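Local coordinates for protein fimbrium subunit Fim1C (Bacteroides vulgatus, PDB 4QB7) that probably forms part of the tip of fimbriae, the cell-surface filaments that mediate adhesion and biofilm formation, at residues A38-S49 with D88-Y99; R12-T20 with K157-S165. All blocks are in the same frame, centred on the assembly; numbering follows the deposited sequence.

Contact 1 of 2, residues A38-S49 with D88-Y99. With SO4 (sulfate ion), chain I; SO4 (sulfate ion), chain P; SO4 (sulfate ion), chain L.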
loop_
_atom_site.group_PDB
_atom_site.type_symbol
_atom_site.label_atom_id
_atom_site.label_comp_id
_atom_site.label_asym_id
_atom_site.label_seq_id
_atom_site.Cartn_x
_atom_site.Cartn_y
_atom_site.Cartn_z
ATOM N N ALA A 38 6.066 4.260 14.782
ATOM C CA ALA A 38 6.120 5.701 14.998
ATOM C C ALA A 38 4.813 6.382 15.486
ATOM O O ALA A 38 4.794 7.600 15.663
ATOM C CB ALA A 38 6.558 6.345 13.690
ATOM N N GLY A 39 3.741 5.625 15.668
ATOM C CA GLY A 39 2.452 6.197 16.025
ATOM C C GLY A 39 1.868 6.916 14.827
ATOM O O GLY A 39 2.170 6.570 13.686
ATOM N N PHE A 40 1.080 7.953 15.058
ATOM C CA PHE A 40 0.450 8.693 13.963
ATOM C C PHE A 40 0.504 10.198 14.219
ATOM O O PHE A 40 0.917 10.622 15.298
ATOM C CB PHE A 40 -1.009 8.201 13.766
ATOM C CG PHE A 40 -1.951 8.358 14.945
ATOM C CD1 PHE A 40 -2.000 7.394 15.954
ATOM C CD2 PHE A 40 -2.838 9.425 15.009
ATOM C CE1 PHE A 40 -2.881 7.521 17.025
ATOM C CE2 PHE A 40 -3.720 9.551 16.089
ATOM C CZ PHE A 40 -3.743 8.589 17.084
ATOM N N GLY A 41 0.126 10.976 13.207
ATOM C CA GLY A 41 0.086 12.432 13.268
ATOM C C GLY A 41 -1.323 12.975 13.100
ATOM O O GLY A 41 -2.081 12.474 12.266
ATOM N N ILE A 42 -1.685 13.992 13.898
ATOM C CA ILE A 42 -3.017 14.603 13.907
ATOM C C ILE A 42 -2.992 16.039 13.423
ATOM O O ILE A 42 -2.109 16.805 13.805
ATOM C CB ILE A 42 -3.634 14.577 15.343
ATOM C CG1 ILE A 42 -3.501 13.201 16.020
ATOM C CG2 ILE A 42 -5.092 15.081 15.350
ATOM C CD1 ILE A 42 -3.818 13.200 17.534
ATOM N N PHE A 43 -4.016 16.405 12.638
ATOM C CA PHE A 43 -4.381 17.753 12.224
ATOM C C PHE A 43 -5.668 18.070 12.925
ATOM O O PHE A 43 -6.553 17.219 12.955
ATOM C CB PHE A 43 -4.567 17.877 10.716
ATOM C CG PHE A 43 -3.335 17.698 9.866
ATOM C CD1 PHE A 43 -2.982 16.438 9.383
ATOM C CD2 PHE A 43 -2.604 18.799 9.436
ATOM C CE1 PHE A 43 -1.878 16.279 8.528
ATOM C CE2 PHE A 43 -1.492 18.643 8.605
ATOM C CZ PHE A 43 -1.138 17.387 8.151
ATOM N N ALA A 44 -5.789 19.252 13.527
ATOM C CA ALA A 44 -7.024 19.651 14.185
ATOM C C ALA A 44 -7.322 21.112 13.880
ATOM O O ALA A 44 -6.459 21.978 14.004
ATOM C CB ALA A 44 -6.955 19.395 15.674
ATOM N N TYR A 45 -8.555 21.362 13.438
ATOM C CA TYR A 45 -9.064 22.664 13.018
ATOM C C TYR A 45 -10.215 23.096 13.914
ATOM O O TYR A 45 -11.293 22.498 13.904
ATOM C CB TYR A 45 -9.551 22.568 11.553
ATOM C CG TYR A 45 -8.514 22.177 10.521
ATOM C CD1 TYR A 45 -8.011 20.877 10.460
ATOM C CD2 TYR A 45 -8.136 23.060 9.521
ATOM C CE1 TYR A 45 -7.087 20.496 9.483
ATOM C CE2 TYR A 45 -7.236 22.679 8.520
ATOM C CZ TYR A 45 -6.681 21.411 8.536
ATOM O OH TYR A 45 -5.777 21.048 7.575
ATOM N N GLN A 46 -9.991 24.127 14.694
ATOM C CA GLN A 46 -11.039 24.670 15.550
ATOM C C GLN A 46 -11.888 25.703 14.764
ATOM O O GLN A 46 -11.346 26.643 14.168
ATOM C CB GLN A 46 -10.456 25.287 16.827
ATOM C CG GLN A 46 -11.536 25.657 17.820
ATOM C CD GLN A 46 -10.961 26.331 19.012
ATOM O OE1 GLN A 46 -11.026 25.820 20.126
ATOM N NE2 GLN A 46 -10.371 27.493 18.797
ATOM N N THR A 47 -13.211 25.478 14.744
ATOM C CA THR A 47 -14.197 26.333 14.094
ATOM C C THR A 47 -15.195 26.813 15.145
ATOM O O THR A 47 -15.179 26.358 16.295
ATOM C CB THR A 47 -14.954 25.584 12.950
ATOM O OG1 THR A 47 -15.971 24.742 13.502
ATOM C CG2 THR A 47 -14.051 24.818 11.987
ATOM N N SER A 48 -16.132 27.655 14.732
ATOM C CA SER A 48 -17.241 28.031 15.596
ATOM C C SER A 48 -18.283 26.887 15.548
ATOM O O SER A 48 -18.101 25.914 14.810
ATOM C CB SER A 48 -17.851 29.351 15.127
ATOM O OG SER A 48 -18.703 29.183 14.006
ATOM N N SER A 49 -19.383 27.029 16.288
ATOM C CA SER A 49 -20.489 26.087 16.248
ATOM C C SER A 49 -21.064 25.952 14.805
ATOM O O SER A 49 -21.682 24.934 14.520
ATOM C CB SER A 49 -21.581 26.532 17.209
ATOM O OG SER A 49 -22.255 27.662 16.692
ATOM N N ASP A 88 -19.068 26.704 22.757
ATOM C CA ASP A 88 -19.713 25.810 21.799
ATOM C C ASP A 88 -18.927 25.613 20.495
ATOM O O ASP A 88 -19.460 25.062 19.518
ATOM C CB ASP A 88 -21.139 26.289 21.500
ATOM C CG ASP A 88 -21.327 27.757 21.128
ATOM O OD1 ASP A 88 -20.344 28.401 20.669
ATOM O OD2 ASP A 88 -22.459 28.244 21.243
ATOM N N LYS A 89 -17.637 26.001 20.514
ATOM C CA LYS A 89 -16.710 25.821 19.411
ATOM C C LYS A 89 -16.515 24.332 19.140
ATOM O O LYS A 89 -16.599 23.508 20.063
ATOM C CB LYS A 89 -15.370 26.496 19.726
ATOM C CG LYS A 89 -15.380 27.980 19.444
ATOM C CD LYS A 89 -13.972 28.543 19.340
ATOM C CE LYS A 89 -13.535 29.322 20.551
ATOM N NZ LYS A 89 -13.270 28.422 21.705
ATOM N N LYS A 90 -16.263 23.998 17.871
ATOM C CA LYS A 90 -16.082 22.630 17.388
ATOM C C LYS A 90 -14.648 22.400 16.925
ATOM O O LYS A 90 -13.960 23.368 16.571
ATOM C CB LYS A 90 -17.072 22.347 16.242
ATOM C CG LYS A 90 -18.531 22.297 16.720
ATOM C CD LYS A 90 -19.549 22.067 15.606
ATOM C CE LYS A 90 -20.916 22.045 16.232
ATOM N NZ LYS A 90 -22.028 22.112 15.255
ATOM N N ILE A 91 -14.182 21.128 16.957
ATOM C CA ILE A 91 -12.841 20.761 16.461
ATOM C C ILE A 91 -12.971 19.620 15.458
ATOM O O ILE A 91 -13.629 18.616 15.733
ATOM C CB ILE A 91 -11.796 20.422 17.573
ATOM C CG1 ILE A 91 -11.717 21.533 18.655
ATOM C CG2 ILE A 91 -10.401 20.190 16.955
ATOM C CD1 ILE A 91 -11.098 21.000 19.915
ATOM N N THR A 92 -12.364 19.804 14.280
ATOM C CA THR A 92 -12.341 18.819 13.214
ATOM C C THR A 92 -10.939 18.221 13.164
ATOM O O THR A 92 -9.931 18.943 13.121
ATOM C CB THR A 92 -12.808 19.424 11.879
ATOM O OG1 THR A 92 -14.217 19.532 11.942
ATOM C CG2 THR A 92 -12.479 18.539 10.682
ATOM N N PHE A 93 -10.895 16.886 13.161
ATOM C CA PHE A 93 -9.660 16.129 13.157
ATOM C C PHE A 93 -9.474 15.383 11.852
ATOM O O PHE A 93 -10.442 15.040 11.169
ATOM C CB PHE A 93 -9.642 15.143 14.348
ATOM C CG PHE A 93 -9.753 15.804 15.707
ATOM C CD1 PHE A 93 -10.997 16.102 16.256
ATOM C CD2 PHE A 93 -8.612 16.131 16.437
ATOM C CE1 PHE A 93 -11.096 16.741 17.499
ATOM C CE2 PHE A 93 -8.713 16.764 17.679
ATOM C CZ PHE A 93 -9.956 17.049 18.212
ATOM N N PHE A 94 -8.194 15.171 11.510
ATOM C CA PHE A 94 -7.651 14.358 10.419
ATOM C C PHE A 94 -6.418 13.668 10.972
ATOM O O PHE A 94 -5.788 14.191 11.897
ATOM C CB PHE A 94 -7.307 15.199 9.167
ATOM C CG PHE A 94 -8.469 15.964 8.595
ATOM C CD1 PHE A 94 -9.373 15.347 7.733
ATOM C CD2 PHE A 94 -8.673 17.300 8.926
ATOM C CE1 PHE A 94 -10.456 16.061 7.212
ATOM C CE2 PHE A 94 -9.749 18.016 8.389
ATOM C CZ PHE A 94 -10.642 17.385 7.556
ATOM N N ALA A 95 -6.058 12.521 10.420
ATOM C CA ALA A 95 -4.878 11.802 10.883
ATOM C C ALA A 95 -4.283 10.991 9.747
ATOM O O ALA A 95 -5.004 10.636 8.818
ATOM C CB ALA A 95 -5.241 10.893 12.046
ATOM N N TYR A 96 -2.976 10.705 9.828
ATOM C CA TYR A 96 -2.249 9.862 8.867
ATOM C C TYR A 96 -1.215 9.017 9.639
ATOM O O TYR A 96 -0.858 9.324 10.784
ATOM C CB TYR A 96 -1.563 10.715 7.749
ATOM C CG TYR A 96 -0.302 11.397 8.228
ATOM C CD1 TYR A 96 -0.363 12.563 8.985
ATOM C CD2 TYR A 96 0.951 10.807 8.037
ATOM C CE1 TYR A 96 0.780 13.122 9.549
ATOM C CE2 TYR A 96 2.098 11.341 8.624
ATOM C CZ TYR A 96 2.003 12.497 9.382
ATOM O OH TYR A 96 3.125 13.065 9.927
ATOM N N ALA A 97 -0.714 7.980 8.996
ATOM C CA ALA A 97 0.327 7.126 9.565
ATOM C C ALA A 97 1.068 6.417 8.433
ATOM O O ALA A 97 0.487 6.225 7.358
ATOM C CB ALA A 97 -0.236 6.135 10.573
ATOM N N PRO A 98 2.375 6.087 8.623
ATOM C CA PRO A 98 3.199 6.281 9.838
ATOM C C PRO A 98 3.562 7.751 9.994
ATOM O O PRO A 98 3.582 8.475 9.005
ATOM C CB PRO A 98 4.419 5.389 9.566
ATOM C CG PRO A 98 4.548 5.396 8.082
ATOM C CD PRO A 98 3.147 5.423 7.556
ATOM N N TYR A 99 3.810 8.199 11.224
ATOM C CA TYR A 99 4.144 9.595 11.492
ATOM C C TYR A 99 5.442 10.051 10.789
ATOM O O TYR A 99 6.425 9.319 10.772
ATOM C CB TYR A 99 4.260 9.792 12.993
ATOM C CG TYR A 99 4.700 11.173 13.417
ATOM C CD1 TYR A 99 3.788 12.221 13.505
ATOM C CD2 TYR A 99 6.014 11.416 13.817
ATOM C CE1 TYR A 99 4.189 13.495 13.896
ATOM C CE2 TYR A 99 6.414 12.674 14.258
ATOM C CZ TYR A 99 5.502 13.715 14.278
ATOM O OH TYR A 99 5.894 14.956 14.715
HETATM S S SO4 I . -23.130 21.294 11.982
HETATM O O1 SO4 I . -22.960 19.839 12.101
HETATM O O2 SO4 I . -23.397 21.667 10.596
HETATM O O3 SO4 I . -24.278 21.702 12.785
HETATM O O4 SO4 I . -21.904 21.932 12.464
HETATM S S SO4 P . 8.697 15.165 16.661
HETATM O O1 SO4 P . 8.028 15.953 15.623
HETATM O O2 SO4 P . 7.821 14.984 17.847
HETATM O O3 SO4 P . 9.066 13.845 16.150
HETATM O O4 SO4 P . 9.922 15.878 17.026
HETATM S S SO4 L . -11.648 27.911 25.229
HETATM O O1 SO4 L . -11.284 26.658 25.913
HETATM O O2 SO4 L . -11.628 27.707 23.781
HETATM O O3 SO4 L . -12.990 28.336 25.651
HETATM O O4 SO4 L . -10.659 28.933 25.580
HETATM O O HOH W 1 -15.268 21.913 13.291
HETATM O O HOH W 2 -18.914 28.993 18.374
#

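Contact 2 of 2, residues R12-T20 with K157-S165. With SO4 (sulfate ion), chain M.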
loop_
_atom_site.group_PDB
_atom_site.type_symbol
_atom_site.label_atom_id
_atom_site.label_comp_id
_atom_site.label_asym_id
_atom_site.label_seq_id
_atom_site.Cartn_x
_atom_site.Cartn_y
_atom_site.Cartn_z
ATOM N N ARG A 12 -12.037 18.174 30.566
ATOM C CA ARG A 12 -11.849 18.966 29.355
ATOM C C ARG A 12 -10.646 18.490 28.495
ATOM O O ARG A 12 -10.536 18.926 27.355
ATOM C CB ARG A 12 -11.711 20.457 29.725
ATOM C CG ARG A 12 -12.480 21.411 28.798
ATOM C CD ARG A 12 -12.715 22.813 29.356
ATOM N NE ARG A 12 -11.540 23.412 30.004
ATOM C CZ ARG A 12 -10.643 24.193 29.401
ATOM N NH1 ARG A 12 -10.758 24.476 28.105
ATOM N NH2 ARG A 12 -9.619 24.688 30.086
ATOM N N THR A 13 -9.780 17.588 28.990
ATOM C CA THR A 13 -8.654 17.141 28.154
ATOM C C THR A 13 -9.144 16.133 27.060
ATOM O O THR A 13 -10.093 15.350 27.251
ATOM C CB THR A 13 -7.446 16.624 28.978
ATOM O OG1 THR A 13 -6.401 16.223 28.078
ATOM C CG2 THR A 13 -7.807 15.490 29.938
ATOM N N ILE A 14 -8.501 16.242 25.893
ATOM C CA ILE A 14 -8.821 15.495 24.691
ATOM C C ILE A 14 -8.153 14.145 24.768
ATOM O O ILE A 14 -6.934 14.060 24.900
ATOM C CB ILE A 14 -8.426 16.306 23.421
ATOM C CG1 ILE A 14 -9.224 17.629 23.389
ATOM C CG2 ILE A 14 -8.631 15.480 22.125
ATOM C CD1 ILE A 14 -8.726 18.647 22.544
ATOM N N GLY A 15 -8.977 13.110 24.738
ATOM C CA GLY A 15 -8.528 11.733 24.772
ATOM C C GLY A 15 -8.384 11.205 23.366
ATOM O O GLY A 15 -9.040 11.708 22.436
ATOM N N LEU A 16 -7.489 10.210 23.197
ATOM C CA LEU A 16 -7.262 9.594 21.896
ATOM C C LEU A 16 -7.542 8.130 21.961
ATOM O O LEU A 16 -7.213 7.478 22.944
ATOM C CB LEU A 16 -5.823 9.794 21.357
ATOM C CG LEU A 16 -5.224 11.184 21.315
ATOM C CD1 LEU A 16 -3.833 11.119 20.763
ATOM C CD2 LEU A 16 -6.074 12.133 20.502
ATOM N N ASP A 17 -8.058 7.594 20.867
ATOM C CA ASP A 17 -8.306 6.177 20.692
ATOM C C ASP A 17 -8.173 5.852 19.226
ATOM O O ASP A 17 -8.433 6.699 18.385
ATOM C CB ASP A 17 -9.694 5.787 21.233
ATOM C CG ASP A 17 -9.996 4.300 21.172
ATOM O OD1 ASP A 17 -9.052 3.484 21.403
ATOM O OD2 ASP A 17 -11.175 3.947 20.925
ATOM N N VAL A 18 -7.720 4.649 18.919
ATOM C CA VAL A 18 -7.578 4.150 17.554
ATOM C C VAL A 18 -8.382 2.871 17.501
ATOM O O VAL A 18 -8.219 1.995 18.355
ATOM C CB VAL A 18 -6.118 3.977 17.097
ATOM C CG1 VAL A 18 -6.040 3.445 15.671
ATOM C CG2 VAL A 18 -5.353 5.281 17.221
ATOM N N TYR A 19 -9.323 2.826 16.560
ATOM C CA TYR A 19 -10.241 1.724 16.357
ATOM C C TYR A 19 -9.475 0.510 15.872
ATOM O O TYR A 19 -8.585 0.641 15.036
ATOM C CB TYR A 19 -11.338 2.144 15.375
ATOM C CG TYR A 19 -12.214 1.030 14.856
ATOM C CD1 TYR A 19 -11.825 0.267 13.757
ATOM C CD2 TYR A 19 -13.478 0.800 15.396
ATOM C CE1 TYR A 19 -12.638 -0.747 13.255
ATOM C CE2 TYR A 19 -14.312 -0.198 14.888
ATOM C CZ TYR A 19 -13.887 -0.971 13.816
ATOM O OH TYR A 19 -14.683 -1.974 13.309
ATOM N N THR A 20 -9.795 -0.660 16.462
ATOM C CA THR A 20 -9.205 -1.961 16.154
ATOM C C THR A 20 -10.228 -2.776 15.356
ATOM O O THR A 20 -11.375 -2.974 15.787
ATOM C CB THR A 20 -8.734 -2.696 17.437
ATOM O OG1 THR A 20 -7.849 -1.867 18.173
ATOM C CG2 THR A 20 -8.001 -3.975 17.132
ATOM N N LYS A 157 -17.616 11.234 24.651
ATOM C CA LYS A 157 -17.032 11.138 26.000
ATOM C C LYS A 157 -15.643 11.837 26.094
ATOM O O LYS A 157 -14.807 11.440 26.913
ATOM C CB LYS A 157 -16.933 9.647 26.414
ATOM C CG LYS A 157 -18.261 8.924 26.253
ATOM C CD LYS A 157 -18.174 7.413 26.234
ATOM C CE LYS A 157 -19.571 6.849 26.326
ATOM N NZ LYS A 157 -19.574 5.418 26.716
ATOM N N GLY A 158 -15.427 12.858 25.250
ATOM C CA GLY A 158 -14.179 13.612 25.167
ATOM C C GLY A 158 -13.044 12.901 24.434
ATOM O O GLY A 158 -11.907 13.386 24.441
ATOM N N THR A 159 -13.327 11.746 23.807
ATOM C CA THR A 159 -12.307 10.957 23.118
ATOM C C THR A 159 -12.495 10.999 21.609
ATOM O O THR A 159 -13.601 10.752 21.102
ATOM C CB THR A 159 -12.317 9.498 23.622
ATOM O OG1 THR A 159 -12.043 9.509 25.011
ATOM C CG2 THR A 159 -11.279 8.607 22.930
ATOM N N VAL A 160 -11.388 11.245 20.898
ATOM C CA VAL A 160 -11.380 11.242 19.446
ATOM C C VAL A 160 -11.008 9.830 19.023
ATOM O O VAL A 160 -9.904 9.372 19.322
ATOM C CB VAL A 160 -10.457 12.338 18.820
ATOM C CG1 VAL A 160 -10.642 12.404 17.318
ATOM C CG2 VAL A 160 -10.735 13.704 19.441
ATOM N N GLN A 161 -11.945 9.108 18.398
ATOM C CA GLN A 161 -11.638 7.760 17.941
ATOM C C GLN A 161 -11.270 7.775 16.460
ATOM O O GLN A 161 -12.134 7.997 15.604
ATOM C CB GLN A 161 -12.785 6.776 18.187
ATOM C CG GLN A 161 -12.325 5.349 17.861
ATOM C CD GLN A 161 -13.413 4.326 17.753
ATOM O OE1 GLN A 161 -14.435 4.527 17.088
ATOM N NE2 GLN A 161 -13.162 3.162 18.329
ATOM N N PHE A 162 -9.995 7.492 16.163
ATOM C CA PHE A 162 -9.504 7.434 14.805
ATOM C C PHE A 162 -9.748 6.045 14.250
ATOM O O PHE A 162 -9.719 5.064 14.981
ATOM C CB PHE A 162 -8.021 7.824 14.740
ATOM C CG PHE A 162 -7.742 9.226 15.232
ATOM C CD1 PHE A 162 -7.898 10.322 14.388
ATOM C CD2 PHE A 162 -7.333 9.452 16.548
ATOM C CE1 PHE A 162 -7.678 11.624 14.855
ATOM C CE2 PHE A 162 -7.107 10.754 17.016
ATOM C CZ PHE A 162 -7.288 11.833 16.169
ATOM N N LYS A 163 -10.029 5.985 12.958
ATOM C CA LYS A 163 -10.344 4.810 12.155
ATOM C C LYS A 163 -9.528 4.990 10.895
ATOM O O LYS A 163 -9.842 5.861 10.092
ATOM C CB LYS A 163 -11.862 4.819 11.884
ATOM C CG LYS A 163 -12.603 3.494 11.834
ATOM C CD LYS A 163 -13.943 3.746 12.535
ATOM C CE LYS A 163 -15.087 2.836 12.157
ATOM N NZ LYS A 163 -16.222 2.990 13.124
ATOM N N PHE A 164 -8.402 4.281 10.786
ATOM C CA PHE A 164 -7.485 4.424 9.668
ATOM C C PHE A 164 -7.853 3.546 8.485
ATOM O O PHE A 164 -8.187 2.372 8.657
ATOM C CB PHE A 164 -6.064 4.105 10.126
ATOM C CG PHE A 164 -5.511 5.186 11.020
ATOM C CD1 PHE A 164 -5.091 6.404 10.489
ATOM C CD2 PHE A 164 -5.384 4.980 12.390
ATOM C CE1 PHE A 164 -4.575 7.402 11.315
ATOM C CE2 PHE A 164 -4.890 5.993 13.220
ATOM C CZ PHE A 164 -4.475 7.191 12.676
ATOM N N SER A 165 -7.782 4.120 7.273
ATOM C CA SER A 165 -8.057 3.386 6.035
ATOM C C SER A 165 -6.809 3.313 5.193
ATOM O O SER A 165 -6.020 4.251 5.206
ATOM C CB SER A 165 -9.171 4.067 5.250
ATOM O OG SER A 165 -10.445 3.686 5.736
HETATM S S SO4 M . -15.712 0.281 18.908
HETATM O O1 SO4 M . -16.300 -1.006 19.294
HETATM O O2 SO4 M . -16.520 0.914 17.856
HETATM O O3 SO4 M . -15.662 1.166 20.072
HETATM O O4 SO4 M . -14.353 0.041 18.421
HETATM O O HOH W 3 -8.097 1.858 12.647
#

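Contact 1 of 2, residues A38-S49 with D88-Y99
The ammonium of K90 is gripped twice: NZ gives a 2.9 Å bond to the backbone O of S49, lying in the carbonyl plane on a lone pair, and a second of 2.8 Å to O4 of a sulfate probably carried over from crystallisation. The lysine reaches that far because its chain is extended beyond CG (chi2 178°), running past the end of the opposite strand. Strands 40-47 and 90-97 run antiparallel, and paired backbone bonds link G41 with Y96, F43 with F94, Y45 with T92 and T47 with K90. Y45 and F94 set their ring planes nearly perpendicular, CE1 of Y45 lying 3.6 Å from CD2 of F94. G41, on the same face as these rings, has no side chain, and its CA lies 3.7 Å from CD1 of Y99. One water joins T47 OG1 to T92 OG1, whose stronger partner is the backbone N of D150. On the other face, CB of A44 packs 3.7 Å from CD2 of F93, while I42 CG2 meets that ring at its edge. This is a regular antiparallel strand pair inside the mixed sheet of a fimbrillin-like protein, with strand 64-72 continuing the sheet beyond 40-47.

Contact 2 of 2, residues R12-T20 with K157-S165
V160 and I14 lie side by side, pointing the same way, with their CG2 atoms 3.8 Å apart, and they begin the tightly packed face of this parallel pairing. Farther along it, CD2 of L16 comes at the edge of the F162 ring, 3.9 Å from CE2, and V18 presents CG1 to the edge of F164 at 3.7 Å. The backbone bonds, from G15 N to O of G158 through to Y19 N to O of F162, are nearly straight except that from D17 N to O of V160. The opposite face is polar and looser: D17 OD2 and Q161 NE2 share only a weak bond of 3.4 Å, their carboxylate and amide planes 25° apart, and the same NE2 reaches weakly to a sulfate. At the far end K163 lies over Y19, its CE 4.1 Å from the ring centroid and NZ in an off-centre cation-pi contact; with CG of Y19 opposite its backbone N (chi1 169°), the ring swings toward the lysine. A serine in place of Y19 would probably leave the K163 chain without its aromatic platform and free to turn. The whole is a parallel edge pairing, in which the short strand 15-18, within the predicted propeptide, lies along strand 159-178 of the fimbrillin-like sheet.

Contacts 1 and 2 illustrate how two strand pairings of one mixed, branched or curled sheet can pack their apolar faces together. Their centres are about 10 Å apart. F40 takes part in several of the contacts: its CE1 lies 3.3 Å from CG2 of V18, its CG is 3.6 Å from CZ of F164, and its ring stands edge-to-face with both F162 and F164. A95 CB touches CD1 of F162 at 3.6 Å, and F93 CE1 touches V160 CG2 at the same distance. Strand 141-143 connects the pairings within the sheet, bonding to 90-97 and to 159-178. Along the chain, both segments of contact 1 fall between those of contact 2.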